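PDB 3VPC: glutamate--LysW ligase ArgX from Sulfolobus tokodaii, which probably catalyses the ATP- and magnesium-dependent attachment of glutamate to the C-terminal glutamate of the carrier protein LysW, a step of arginine biosynthesis. Local coordinates for residues Pro123-Pro128 with Gln167-Tyr172; Val137-Asp142 with Asn197-Asn202; Gly174-Cys179 with Tyr190-Pro195. All coordinates share one frame; numbering follows the deposited sequence.

Overall arrangement
Going along the chain from the N terminus, 123-128 is the first segment met, and strand 138-140 follows as its antiparallel neighbour in one sheet. The chain returns to that sheet at 167-172, where interaction 1 closes its loop. Interaction 2 opens inside this loop, at 137-142, and closes later at 197-202, so the two cross. Interaction 3 is a hairpin, 174-179 with 190-195. It begins after interaction 1 has closed and is nested in the loop closed by interaction 2. Interactions 1 and 3 belong to two different antiparallel sheets. Interaction 2 brings the loop after the hairpin back to the first sheet. All three touch ADP.

Interaction 1. Residues Pro123-Pro128 with Gln167-Tyr172; sequences PLIDKP and QEYIQY. With ADP (adenosine-5'-diphosphate), chain E.
Ile125 and Gln167 form an antiparallel hydrogen-bonded pair: Ile125 N donates a hydrogen bond to Gln167 O at 2.9 Å, and Gln167 N donates one to Ile125 O at 2.8 Å. The side chains of this pair lie on the same sheet face, toward the adenine of ADP. Ile125 CG1 reaches adenine C6 at 3.5 Å and Tyr169 CD1 at 3.7 Å. The Tyr169 ring is placed by chi1 of 179°, which sets CG opposite the backbone N. Pro123 CG meets the edge of that ring, and a water joins Pro123 O to Tyr169 N. Extended beyond CG, the Lys127 chain carries NZ across to Gln167 OE1, 3.1 Å away and above the carbonyl plane. The same OE1 accepts from ADP N6 at 2.9 Å. NZ also bonds to ADP N7, to ADP O1A at 2.7 Å and to Asn249, so this one amine ties base to phosphate. Its charge probably offsets that of the phosphate and may polarise the Gln167 carbonyl. Glu168 O takes a second bond from N6, and Ile170 N donates to ADP N1 at 2.9 Å, an almost straight bond. The N6 amino group is read as a donor and N1 as an acceptor, the adenine recognition expected of an ATP-grasp nucleotide site.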
loop_
_atom_site.group_PDB
_atom_site.type_symbol
_atom_site.label_atom_id
_atom_site.label_comp_id
_atom_site.label_asym_id
_atom_site.label_seq_id
_atom_site.Cartn_x
_atom_site.Cartn_y
_atom_site.Cartn_z
ATOM N N PRO A 123 6.030 -28.566 -9.548
ATOM C CA PRO A 123 6.251 -27.256 -8.927
ATOM C C PRO A 123 6.551 -26.131 -9.943
ATOM O O PRO A 123 6.908 -26.411 -11.078
ATOM C CB PRO A 123 7.502 -27.485 -8.080
ATOM C CG PRO A 123 8.259 -28.521 -8.835
ATOM C CD PRO A 123 7.175 -29.467 -9.330
ATOM N N LEU A 124 6.402 -24.893 -9.486
ATOM C CA LEU A 124 6.703 -23.696 -10.277
ATOM C C LEU A 124 7.239 -22.562 -9.393
ATOM O O LEU A 124 7.129 -22.605 -8.170
ATOM C CB LEU A 124 5.454 -23.262 -11.083
ATOM C CG LEU A 124 4.197 -22.854 -10.319
ATOM C CD1 LEU A 124 4.261 -21.402 -9.858
ATOM C CD2 LEU A 124 2.911 -23.095 -11.179
ATOM N N ILE A 125 7.877 -21.569 -10.017
ATOM C CA ILE A 125 8.267 -20.356 -9.335
ATOM C C ILE A 125 7.296 -19.277 -9.825
ATOM O O ILE A 125 6.993 -19.221 -11.000
ATOM C CB ILE A 125 9.741 -19.960 -9.691
ATOM C CG1 ILE A 125 10.743 -20.921 -9.011
ATOM C CG2 ILE A 125 10.021 -18.486 -9.333
ATOM C CD1 ILE A 125 10.925 -20.667 -7.485
ATOM N N ASP A 126 6.774 -18.472 -8.910
ATOM C CA ASP A 126 6.053 -17.259 -9.260
ATOM C C ASP A 126 6.764 -16.063 -8.590
ATOM O O ASP A 126 6.903 -15.997 -7.347
ATOM C CB ASP A 126 4.598 -17.393 -8.806
ATOM C CG ASP A 126 3.740 -16.189 -9.125
ATOM O OD1 ASP A 126 4.253 -15.122 -9.539
ATOM O OD2 ASP A 126 2.506 -16.323 -8.923
ATOM N N LYS A 127 7.192 -15.113 -9.407
ATOM C CA LYS A 127 7.775 -13.882 -8.874
ATOM C C LYS A 127 7.287 -12.642 -9.632
ATOM O O LYS A 127 6.917 -12.736 -10.797
ATOM C CB LYS A 127 9.306 -13.956 -8.933
ATOM C CG LYS A 127 9.875 -13.989 -10.348
ATOM C CD LYS A 127 11.366 -14.458 -10.278
ATOM C CE LYS A 127 11.954 -14.658 -11.664
ATOM N NZ LYS A 127 13.274 -15.385 -11.621
ATOM N N PRO A 128 7.288 -11.475 -8.967
ATOM C CA PRO A 128 6.902 -10.245 -9.671
ATOM C C PRO A 128 8.044 -9.759 -10.603
ATOM O O PRO A 128 9.161 -10.263 -10.512
ATOM C CB PRO A 128 6.646 -9.238 -8.537
ATOM C CG PRO A 128 6.902 -9.962 -7.253
ATOM C CD PRO A 128 7.664 -11.221 -7.568
ATOM N N GLN A 167 7.186 -19.524 -13.740
ATOM C CA GLN A 167 8.339 -20.176 -14.343
ATOM C C GLN A 167 8.522 -21.629 -13.942
ATOM O O GLN A 167 8.071 -22.063 -12.858
ATOM C CB GLN A 167 9.617 -19.448 -13.910
ATOM C CG GLN A 167 9.633 -17.988 -14.227
ATOM C CD GLN A 167 10.994 -17.387 -14.059
ATOM O OE1 GLN A 167 11.693 -17.668 -13.080
ATOM N NE2 GLN A 167 11.391 -16.551 -15.019
ATOM N N GLU A 168 9.191 -22.366 -14.816
ATOM C CA GLU A 168 9.748 -23.649 -14.459
ATOM C C GLU A 168 10.599 -23.449 -13.213
ATOM O O GLU A 168 11.208 -22.390 -13.029
ATOM C CB GLU A 168 10.617 -24.205 -15.587
ATOM C CG GLU A 168 11.938 -23.415 -15.838
ATOM C CD GLU A 168 12.780 -24.048 -16.919
ATOM O OE1 GLU A 168 13.032 -25.277 -16.837
ATOM O OE2 GLU A 168 13.190 -23.330 -17.844
ATOM N N TYR A 169 10.609 -24.462 -12.351
ATOM C CA TYR A 169 11.481 -24.462 -11.187
ATOM C C TYR A 169 12.799 -25.154 -11.554
ATOM O O TYR A 169 12.829 -26.365 -11.834
ATOM C CB TYR A 169 10.794 -25.174 -10.003
ATOM C CG TYR A 169 11.659 -25.239 -8.756
ATOM C CD1 TYR A 169 12.460 -24.157 -8.394
ATOM C CD2 TYR A 169 11.674 -26.379 -7.937
ATOM C CE1 TYR A 169 13.252 -24.193 -7.256
ATOM C CE2 TYR A 169 12.479 -26.429 -6.798
ATOM C CZ TYR A 169 13.266 -25.330 -6.466
ATOM O OH TYR A 169 14.059 -25.330 -5.329
ATOM N N ILE A 170 13.880 -24.390 -11.559
ATOM C CA ILE A 170 15.164 -24.893 -12.011
ATOM C C ILE A 170 15.980 -25.371 -10.815
ATOM O O ILE A 170 16.245 -24.624 -9.900
ATOM C CB ILE A 170 15.980 -23.854 -12.811
ATOM C CG1 ILE A 170 15.210 -23.449 -14.072
ATOM C CG2 ILE A 170 17.346 -24.455 -13.196
ATOM C CD1 ILE A 170 15.753 -22.225 -14.778
ATOM N N GLN A 171 16.359 -26.638 -10.834
ATOM C CA GLN A 171 17.135 -27.175 -9.729
ATOM C C GLN A 171 18.057 -28.217 -10.276
ATOM O O GLN A 171 17.624 -29.298 -10.683
ATOM C CB GLN A 171 16.252 -27.706 -8.611
ATOM C CG GLN A 171 15.140 -28.631 -9.043
ATOM C CD GLN A 171 14.355 -29.151 -7.862
ATOM O OE1 GLN A 171 14.815 -29.088 -6.715
ATOM N NE2 GLN A 171 13.165 -29.666 -8.127
ATOM N N TYR A 172 19.329 -27.849 -10.317
ATOM C CA TYR A 172 20.339 -28.612 -10.998
ATOM C C TYR A 172 21.563 -28.664 -10.094
ATOM O O TYR A 172 21.893 -29.723 -9.546
ATOM C CB TYR A 172 20.634 -27.950 -12.351
ATOM C CG TYR A 172 21.486 -28.749 -13.312
ATOM C CD1 TYR A 172 22.592 -28.170 -13.928
ATOM C CD2 TYR A 172 21.189 -30.082 -13.607
ATOM C CE1 TYR A 172 23.387 -28.893 -14.808
ATOM C CE2 TYR A 172 21.981 -30.818 -14.486
ATOM C CZ TYR A 172 23.076 -30.213 -15.082
ATOM O OH TYR A 172 23.865 -30.924 -15.954
HETATM P PB ADP E . 15.168 -10.920 -7.018
HETATM O O1B ADP E . 15.254 -9.941 -8.185
HETATM O O2B ADP E . 16.517 -11.280 -6.399
HETATM O O3B ADP E . 14.209 -10.440 -5.958
HETATM P PA ADP E . 15.316 -13.436 -8.472
HETATM O O1A ADP E . 14.604 -13.911 -9.729
HETATM O O2A ADP E . 16.800 -13.038 -8.548
HETATM O O3A ADP E . 14.533 -12.294 -7.656
HETATM O "O5'" ADP E . 15.341 -14.749 -7.566
HETATM C "C5'" ADP E . 15.878 -14.806 -6.261
HETATM C "C4'" ADP E . 16.413 -16.223 -6.100
HETATM O "O4'" ADP E . 15.413 -17.215 -6.329
HETATM C "C3'" ADP E . 17.471 -16.514 -7.148
HETATM O "O3'" ADP E . 18.714 -16.171 -6.577
HETATM C "C2'" ADP E . 17.412 -17.993 -7.354
HETATM O "O2'" ADP E . 18.092 -18.626 -6.253
HETATM C "C1'" ADP E . 15.945 -18.280 -7.118
HETATM N N9 ADP E . 15.142 -18.408 -8.354
HETATM C C8 ADP E . 14.498 -17.406 -9.001
HETATM N N7 ADP E . 13.825 -17.892 -10.068
HETATM C C5 ADP E . 14.038 -19.222 -10.111
HETATM C C6 ADP E . 13.605 -20.343 -10.981
HETATM N N6 ADP E . 12.802 -20.107 -12.043
HETATM N N1 ADP E . 14.032 -21.597 -10.680
HETATM C C2 ADP E . 14.834 -21.822 -9.608
HETATM N N3 ADP E . 15.261 -20.856 -8.768
HETATM C C4 ADP E . 14.891 -19.558 -8.962
HETATM O O HOH W 1 9.245 -26.832 -12.613
#

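Interaction 2. Residues Val137-Asp142 with Asn197-Asn202; sequences VSLIRD and NEWRAN. With ADP (adenosine-5'-diphosphate), chain E.
Leu139 CB sits over one face of the Trp199 indole, 4.0 Å from the centroid of the five-membered ring and 12° off its normal, a CH-pi contact. Leu139 CD2 adds an apolar contact with Trp199 CB. With chi1 at 79°, Trp199 CG lies between the backbone N and the carbonyl carbon, which carries the indole against Leu139. The backbone O of Val137 lies in the ring plane at the edge, 3.2 Å from Trp199 CZ2. Trp199 NE1 is buried and has no hydrogen-bond partner. The opposite face of the indole carries Arg200 CG and Glu198 OE2. The contact joins strand 138-140, at one side of an antiparallel sheet of the ATP-grasp domain, to the loop that follows strand 185-193. Val137 CG2 approaches ADP O3A at 3.5 Å, Arg200 CG lies near ADP O4', and Asn202 ND2 bonds to ADP O2B at 3.2 Å. Replacing Trp199 by an alanine would probably leave a gap between Leu139 and the Arg200 chain, and Phe144 of the second subunit without its ring partner. Glu198 holds the loop from within. Its OE2 accepts from Trp199 N by the anti lone pair, and from Arg200 N above the carboxylate plane. Its OE1 uses the syn lone pair for a salt bridge with Arg200 NH2, at 3.0 Å. Arg200 NH1 bonds to Gly134 O and pairs with Glu151 of the second subunit, whose Phe144 meets the Trp199 ring.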
loop_
_atom_site.group_PDB
_atom_site.type_symbol
_atom_site.label_atom_id
_atom_site.label_comp_id
_atom_site.label_asym_id
_atom_site.label_seq_id
_atom_site.Cartn_x
_atom_site.Cartn_y
_atom_site.Cartn_z
ATOM N N VAL A 137 9.612 -13.961 -4.293
ATOM C CA VAL A 137 9.838 -15.128 -5.137
ATOM C C VAL A 137 9.248 -16.345 -4.404
ATOM O O VAL A 137 9.710 -16.678 -3.325
ATOM C CB VAL A 137 11.328 -15.368 -5.462
ATOM C CG1 VAL A 137 11.430 -16.480 -6.470
ATOM C CG2 VAL A 137 11.973 -14.091 -6.043
ATOM N N SER A 138 8.222 -16.976 -4.976
ATOM C CA SER A 138 7.496 -18.072 -4.316
ATOM C C SER A 138 7.670 -19.404 -5.034
ATOM O O SER A 138 7.481 -19.491 -6.246
ATOM C CB SER A 138 5.998 -17.733 -4.198
ATOM O OG SER A 138 5.780 -16.585 -3.385
ATOM N N LEU A 139 8.030 -20.443 -4.275
ATOM C CA LEU A 139 8.104 -21.808 -4.781
ATOM C C LEU A 139 6.793 -22.516 -4.466
ATOM O O LEU A 139 6.482 -22.786 -3.303
ATOM C CB LEU A 139 9.279 -22.577 -4.165
ATOM C CG LEU A 139 9.441 -24.079 -4.473
ATOM C CD1 LEU A 139 9.480 -24.354 -5.974
ATOM C CD2 LEU A 139 10.701 -24.619 -3.779
ATOM N N ILE A 140 6.035 -22.796 -5.515
ATOM C CA ILE A 140 4.669 -23.266 -5.371
ATOM C C ILE A 140 4.574 -24.744 -5.743
ATOM O O ILE A 140 4.968 -25.141 -6.831
ATOM C CB ILE A 140 3.717 -22.394 -6.220
ATOM C CG1 ILE A 140 3.800 -20.928 -5.746
ATOM C CG2 ILE A 140 2.250 -22.946 -6.161
ATOM C CD1 ILE A 140 3.008 -19.895 -6.590
ATOM N N ARG A 141 4.016 -25.548 -4.840
ATOM C CA ARG A 141 4.088 -27.015 -4.964
ATOM C C ARG A 141 2.748 -27.661 -5.352
ATOM O O ARG A 141 2.712 -28.812 -5.787
ATOM C CB ARG A 141 4.606 -27.617 -3.648
ATOM C CG ARG A 141 6.132 -27.806 -3.569
ATOM C CD ARG A 141 6.920 -26.496 -3.345
ATOM N NE ARG A 141 6.394 -25.742 -2.204
ATOM C CZ ARG A 141 6.745 -25.938 -0.940
ATOM N NH1 ARG A 141 7.681 -26.826 -0.639
ATOM N NH2 ARG A 141 6.167 -25.231 0.029
ATOM N N ASP A 142 1.663 -26.928 -5.170
ATOM C CA ASP A 142 0.324 -27.430 -5.527
ATOM C C ASP A 142 -0.695 -26.307 -5.638
ATOM O O ASP A 142 -0.393 -25.172 -5.354
ATOM C CB ASP A 142 -0.141 -28.551 -4.577
ATOM C CG ASP A 142 -0.312 -28.104 -3.125
ATOM O OD1 ASP A 142 -0.526 -26.899 -2.853
ATOM O OD2 ASP A 142 -0.251 -29.007 -2.236
ATOM N N ASN A 197 18.662 -24.536 4.331
ATOM C CA ASN A 197 17.214 -24.428 4.555
ATOM C C ASN A 197 16.488 -23.489 3.585
ATOM O O ASN A 197 15.543 -22.779 3.973
ATOM C CB ASN A 197 16.940 -24.000 6.001
ATOM C CG ASN A 197 15.645 -24.571 6.540
ATOM O OD1 ASN A 197 14.635 -23.869 6.641
ATOM N ND2 ASN A 197 15.665 -25.859 6.878
ATOM N N GLU A 198 16.912 -23.492 2.325
ATOM C CA GLU A 198 16.410 -22.505 1.369
ATOM C C GLU A 198 16.156 -23.023 -0.051
ATOM O O GLU A 198 16.547 -24.138 -0.401
ATOM C CB GLU A 198 17.349 -21.288 1.327
ATOM C CG GLU A 198 16.934 -20.135 2.245
ATOM C CD GLU A 198 15.790 -19.288 1.683
ATOM O OE1 GLU A 198 15.500 -18.218 2.269
ATOM O OE2 GLU A 198 15.170 -19.686 0.667
ATOM N N TRP A 199 15.485 -22.188 -0.841
ATOM C CA TRP A 199 15.359 -22.370 -2.289
ATOM C C TRP A 199 15.938 -21.153 -3.044
ATOM O O TRP A 199 16.002 -21.141 -4.274
ATOM C CB TRP A 199 13.888 -22.640 -2.681
ATOM C CG TRP A 199 13.005 -21.415 -2.732
ATOM C CD1 TRP A 199 12.679 -20.674 -3.842
ATOM C CD2 TRP A 199 12.330 -20.794 -1.629
ATOM N NE1 TRP A 199 11.848 -19.632 -3.492
ATOM C CE2 TRP A 199 11.625 -19.680 -2.140
ATOM C CE3 TRP A 199 12.258 -21.067 -0.258
ATOM C CZ2 TRP A 199 10.861 -18.832 -1.317
ATOM C CZ3 TRP A 199 11.488 -20.225 0.561
ATOM C CH2 TRP A 199 10.805 -19.124 0.028
ATOM N N ARG A 200 16.344 -20.127 -2.295
ATOM C CA ARG A 200 16.923 -18.909 -2.865
ATOM C C ARG A 200 18.375 -18.754 -2.408
ATOM O O ARG A 200 18.759 -19.277 -1.359
ATOM C CB ARG A 200 16.118 -17.679 -2.449
ATOM C CG ARG A 200 14.661 -17.695 -2.868
ATOM C CD ARG A 200 13.862 -16.646 -2.116
ATOM N NE ARG A 200 13.840 -16.887 -0.676
ATOM C CZ ARG A 200 13.240 -16.099 0.214
ATOM N NH1 ARG A 200 12.591 -15.010 -0.177
ATOM N NH2 ARG A 200 13.283 -16.405 1.508
ATOM N N ALA A 201 19.172 -18.026 -3.191
ATOM C CA ALA A 201 20.593 -17.852 -2.884
ATOM C C ALA A 201 21.020 -16.407 -2.571
ATOM O O ALA A 201 22.218 -16.140 -2.404
ATOM C CB ALA A 201 21.454 -18.452 -3.995
ATOM N N ASN A 202 20.052 -15.489 -2.468
ATOM C CA ASN A 202 20.338 -14.067 -2.167
ATOM C C ASN A 202 21.301 -13.800 -0.981
ATOM O O ASN A 202 22.387 -13.264 -1.218
ATOM C CB ASN A 202 19.056 -13.230 -2.076
ATOM C CG ASN A 202 18.261 -13.251 -3.364
ATOM O OD1 ASN A 202 17.367 -14.077 -3.528
ATOM N ND2 ASN A 202 18.597 -12.360 -4.293
HETATM P PB ADP E . 15.168 -10.920 -7.018
HETATM O O1B ADP E . 15.254 -9.941 -8.185
HETATM O O2B ADP E . 16.517 -11.280 -6.399
HETATM O O3B ADP E . 14.209 -10.440 -5.958
HETATM P PA ADP E . 15.316 -13.436 -8.472
HETATM O O1A ADP E . 14.604 -13.911 -9.729
HETATM O O2A ADP E . 16.800 -13.038 -8.548
HETATM O O3A ADP E . 14.533 -12.294 -7.656
HETATM O "O5'" ADP E . 15.341 -14.749 -7.566
HETATM C "C5'" ADP E . 15.878 -14.806 -6.261
HETATM C "C4'" ADP E . 16.413 -16.223 -6.100
HETATM O "O4'" ADP E . 15.413 -17.215 -6.329
HETATM C "C3'" ADP E . 17.471 -16.514 -7.148
HETATM O "O3'" ADP E . 18.714 -16.171 -6.577
HETATM C "C2'" ADP E . 17.412 -17.993 -7.354
HETATM O "O2'" ADP E . 18.092 -18.626 -6.253
HETATM C "C1'" ADP E . 15.945 -18.280 -7.118
HETATM N N9 ADP E . 15.142 -18.408 -8.354
HETATM C C8 ADP E . 14.498 -17.406 -9.001
HETATM N N7 ADP E . 13.825 -17.892 -10.068
HETATM C C5 ADP E . 14.038 -19.222 -10.111
HETATM C C6 ADP E . 13.605 -20.343 -10.981
HETATM N N6 ADP E . 12.802 -20.107 -12.043
HETATM N N1 ADP E . 14.032 -21.597 -10.680
HETATM C C2 ADP E . 14.834 -21.822 -9.608
HETATM N N3 ADP E . 15.261 -20.856 -8.768
HETATM C C4 ADP E . 14.891 -19.558 -8.962
#

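Interaction 3. Residues Gly174-Cys179 with Tyr190-Pro195; sequences GRDIRC and YARNIP. With ADP (adenosine-5'-diphosphate), chain E.
The Asp176 carboxylate and the Arg192 guanidinium lie side by side above their paired strands. Asp176 N to Arg192 O and Arg192 N to Asp176 O are both 2.7 Å. Arg178 and Tyr190 form the next hydrogen-bonded pair of the hairpin. These four side chains share one face of the sheet and make its tightly packed part. Asp176 is modelled in two conformers. In the one described, and for that one alone, OD2 meets the edge of the Arg192 guanidinium, 2.8 Å from NH2, and accepts from ADP O3' at 2.8 Å. Arg178 CB lies over one face of the Tyr190 ring, and its CD comes to 3.6 Å from Tyr190 OH. Arg178 then bends at chi3, -61°, which lays its guanidinium against that of Arg192. The planes are 32° apart, with Arg178 NH2 over the face of Arg192, 3.3 Å from Arg192 CZ. On the other face Ile177 and Ala191 are buried. Toward the open end of the hairpin, at Gly174 and Ile194, the residues become partly exposed, though Gly174 O still accepts from Ile194 N. There Arg175 CB lies 3.8 Å from Asn193 OD1, and the Arg175 guanidinium leads off to Glu240. The two neighbouring guanidinium groups sit among acids: Asp237, a ligand of a magnesium ion, forms a salt bridge with Arg178. The acids probably offset the two positive charges, and Asp176, in this conformer, may keep Arg192, a probable substrate-binding residue, next to the nucleotide.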
loop_
_atom_site.group_PDB
_atom_site.type_symbol
_atom_site.label_atom_id
_atom_site.label_comp_id
_atom_site.label_asym_id
_atom_site.label_seq_id
_atom_site.Cartn_x
_atom_site.Cartn_y
_atom_site.Cartn_z
ATOM N N GLY A 174 22.283 -26.246 -7.424
ATOM C CA GLY A 174 22.090 -25.645 -6.105
ATOM C C GLY A 174 22.766 -24.309 -5.876
ATOM O O GLY A 174 23.169 -24.003 -4.752
ATOM N N ARG A 175 22.857 -23.493 -6.925
ATOM C CA ARG A 175 23.536 -22.199 -6.834
ATOM C C ARG A 175 23.112 -21.188 -7.910
ATOM O O ARG A 175 22.556 -21.575 -8.941
ATOM C CB ARG A 175 25.048 -22.421 -6.947
ATOM C CG ARG A 175 25.477 -22.959 -8.299
ATOM C CD ARG A 175 26.791 -23.710 -8.235
ATOM N NE ARG A 175 27.386 -23.850 -9.558
ATOM C CZ ARG A 175 28.576 -24.403 -9.799
ATOM N NH1 ARG A 175 29.310 -24.893 -8.803
ATOM N NH2 ARG A 175 29.030 -24.475 -11.042
ATOM N N ASP A 176 23.396 -19.910 -7.625
ATOM C CA ASP A 176 23.252 -18.811 -8.587
ATOM C C ASP A 176 24.630 -18.446 -9.116
ATOM O O ASP A 176 25.630 -18.520 -8.385
ATOM C CB ASP A 176 22.649 -17.568 -7.915
ATOM C CG ASP A 176 21.840 -16.693 -8.882
ATOM O OD1 ASP A 176 22.185 -16.583 -10.082
ATOM O OD2 ASP A 176 20.836 -16.102 -8.432
ATOM N N ILE A 177 24.689 -18.045 -10.378
ATOM C CA ILE A 177 25.927 -17.505 -10.914
ATOM C C ILE A 177 25.701 -16.020 -11.184
ATOM O O ILE A 177 24.691 -15.635 -11.786
ATOM C CB ILE A 177 26.415 -18.252 -12.176
ATOM C CG1 ILE A 177 26.785 -19.713 -11.842
ATOM C CG2 ILE A 177 27.620 -17.517 -12.792
ATOM C CD1 ILE A 177 27.095 -20.597 -13.070
ATOM N N ARG A 178 26.609 -15.179 -10.692
ATOM C CA ARG A 178 26.531 -13.760 -10.966
ATOM C C ARG A 178 27.767 -13.302 -11.731
ATOM O O ARG A 178 28.907 -13.612 -11.346
ATOM C CB ARG A 178 26.347 -12.958 -9.675
ATOM C CG ARG A 178 26.445 -11.437 -9.878
ATOM C CD ARG A 178 25.833 -10.664 -8.738
ATOM N NE ARG A 178 24.424 -10.976 -8.613
ATOM C CZ ARG A 178 23.650 -10.620 -7.595
ATOM N NH1 ARG A 178 24.151 -9.922 -6.573
ATOM N NH2 ARG A 178 22.365 -10.970 -7.595
ATOM N N CYS A 179 27.543 -12.569 -12.815
ATOM C CA CYS A 179 28.633 -12.052 -13.623
ATOM C C CYS A 179 28.522 -10.544 -13.731
ATOM O O CYS A 179 27.430 -9.977 -13.528
ATOM C CB CYS A 179 28.615 -12.701 -15.021
ATOM S SG CYS A 179 28.525 -14.505 -15.027
ATOM N N TYR A 190 31.027 -15.379 -10.358
ATOM C CA TYR A 190 31.171 -16.201 -9.158
ATOM C C TYR A 190 29.836 -16.890 -8.891
ATOM O O TYR A 190 28.821 -16.524 -9.496
ATOM C CB TYR A 190 31.632 -15.360 -7.954
ATOM C CG TYR A 190 30.607 -14.387 -7.408
ATOM C CD1 TYR A 190 30.504 -13.100 -7.918
ATOM C CD2 TYR A 190 29.751 -14.752 -6.360
ATOM C CE1 TYR A 190 29.566 -12.193 -7.422
ATOM C CE2 TYR A 190 28.805 -13.848 -5.847
ATOM C CZ TYR A 190 28.720 -12.571 -6.393
ATOM O OH TYR A 190 27.806 -11.662 -5.917
ATOM N N ALA A 191 29.844 -17.891 -8.013
ATOM C CA ALA A 191 28.620 -18.579 -7.610
ATOM C C ALA A 191 28.152 -18.171 -6.219
ATOM O O ALA A 191 28.959 -17.871 -5.329
ATOM C CB ALA A 191 28.795 -20.091 -7.694
ATOM N N ARG A 192 26.832 -18.146 -6.047
ATOM C CA ARG A 192 26.203 -17.973 -4.736
ATOM C C ARG A 192 25.424 -19.258 -4.480
ATOM O O ARG A 192 24.460 -19.551 -5.187
ATOM C CB ARG A 192 25.244 -16.777 -4.753
ATOM C CG ARG A 192 25.790 -15.518 -5.421
ATOM C CD ARG A 192 24.722 -14.822 -6.278
ATOM N NE ARG A 192 23.858 -13.967 -5.468
ATOM C CZ ARG A 192 22.595 -13.657 -5.756
ATOM N NH1 ARG A 192 21.921 -12.863 -4.932
ATOM N NH2 ARG A 192 22.000 -14.127 -6.853
ATOM N N ASN A 193 25.852 -20.038 -3.487
ATOM C CA ASN A 193 25.199 -21.306 -3.182
ATOM C C ASN A 193 23.992 -21.160 -2.262
ATOM O O ASN A 193 23.962 -20.296 -1.391
ATOM C CB ASN A 193 26.196 -22.325 -2.615
ATOM C CG ASN A 193 27.307 -22.656 -3.587
ATOM O OD1 ASN A 193 27.294 -23.709 -4.224
ATOM N ND2 ASN A 193 28.282 -21.758 -3.706
ATOM N N ILE A 194 22.987 -22.003 -2.489
ATOM C CA ILE A 194 21.776 -22.029 -1.669
ATOM C C ILE A 194 22.104 -22.652 -0.298
ATOM O O ILE A 194 22.634 -23.769 -0.243
ATOM C CB ILE A 194 20.640 -22.820 -2.375
ATOM C CG1 ILE A 194 20.273 -22.162 -3.715
ATOM C CG2 ILE A 194 19.409 -22.918 -1.485
ATOM C CD1 ILE A 194 19.472 -23.069 -4.651
ATOM N N PRO A 195 21.803 -21.925 0.798
ATOM C CA PRO A 195 22.009 -22.413 2.168
ATOM C C PRO A 195 21.012 -23.518 2.542
ATOM O O PRO A 195 19.871 -23.496 2.068
ATOM C CB PRO A 195 21.771 -21.160 3.021
ATOM C CG PRO A 195 20.839 -20.340 2.222
ATOM C CD PRO A 195 21.266 -20.552 0.795
HETATM P PB ADP E . 15.168 -10.920 -7.018
HETATM O O1B ADP E . 15.254 -9.941 -8.185
HETATM O O2B ADP E . 16.517 -11.280 -6.399
HETATM O O3B ADP E . 14.209 -10.440 -5.958
HETATM P PA ADP E . 15.316 -13.436 -8.472
HETATM O O1A ADP E . 14.604 -13.911 -9.729
HETATM O O2A ADP E . 16.800 -13.038 -8.548
HETATM O O3A ADP E . 14.533 -12.294 -7.656
HETATM O "O5'" ADP E . 15.341 -14.749 -7.566
HETATM C "C5'" ADP E . 15.878 -14.806 -6.261
HETATM C "C4'" ADP E . 16.413 -16.223 -6.100
HETATM O "O4'" ADP E . 15.413 -17.215 -6.329
HETATM C "C3'" ADP E . 17.471 -16.514 -7.148
HETATM O "O3'" ADP E . 18.714 -16.171 -6.577
HETATM C "C2'" ADP E . 17.412 -17.993 -7.354
HETATM O "O2'" ADP E . 18.092 -18.626 -6.253
HETATM C "C1'" ADP E . 15.945 -18.280 -7.118
HETATM N N9 ADP E . 15.142 -18.408 -8.354
HETATM C C8 ADP E . 14.498 -17.406 -9.001
HETATM N N7 ADP E . 13.825 -17.892 -10.068
HETATM C C5 ADP E . 14.038 -19.222 -10.111
HETATM C C6 ADP E . 13.605 -20.343 -10.981
HETATM N N6 ADP E . 12.802 -20.107 -12.043
HETATM N N1 ADP E . 14.032 -21.597 -10.680
HETATM C C2 ADP E . 14.834 -21.822 -9.608
HETATM N N3 ADP E . 15.261 -20.856 -8.768
HETATM C C4 ADP E . 14.891 -19.558 -8.962
#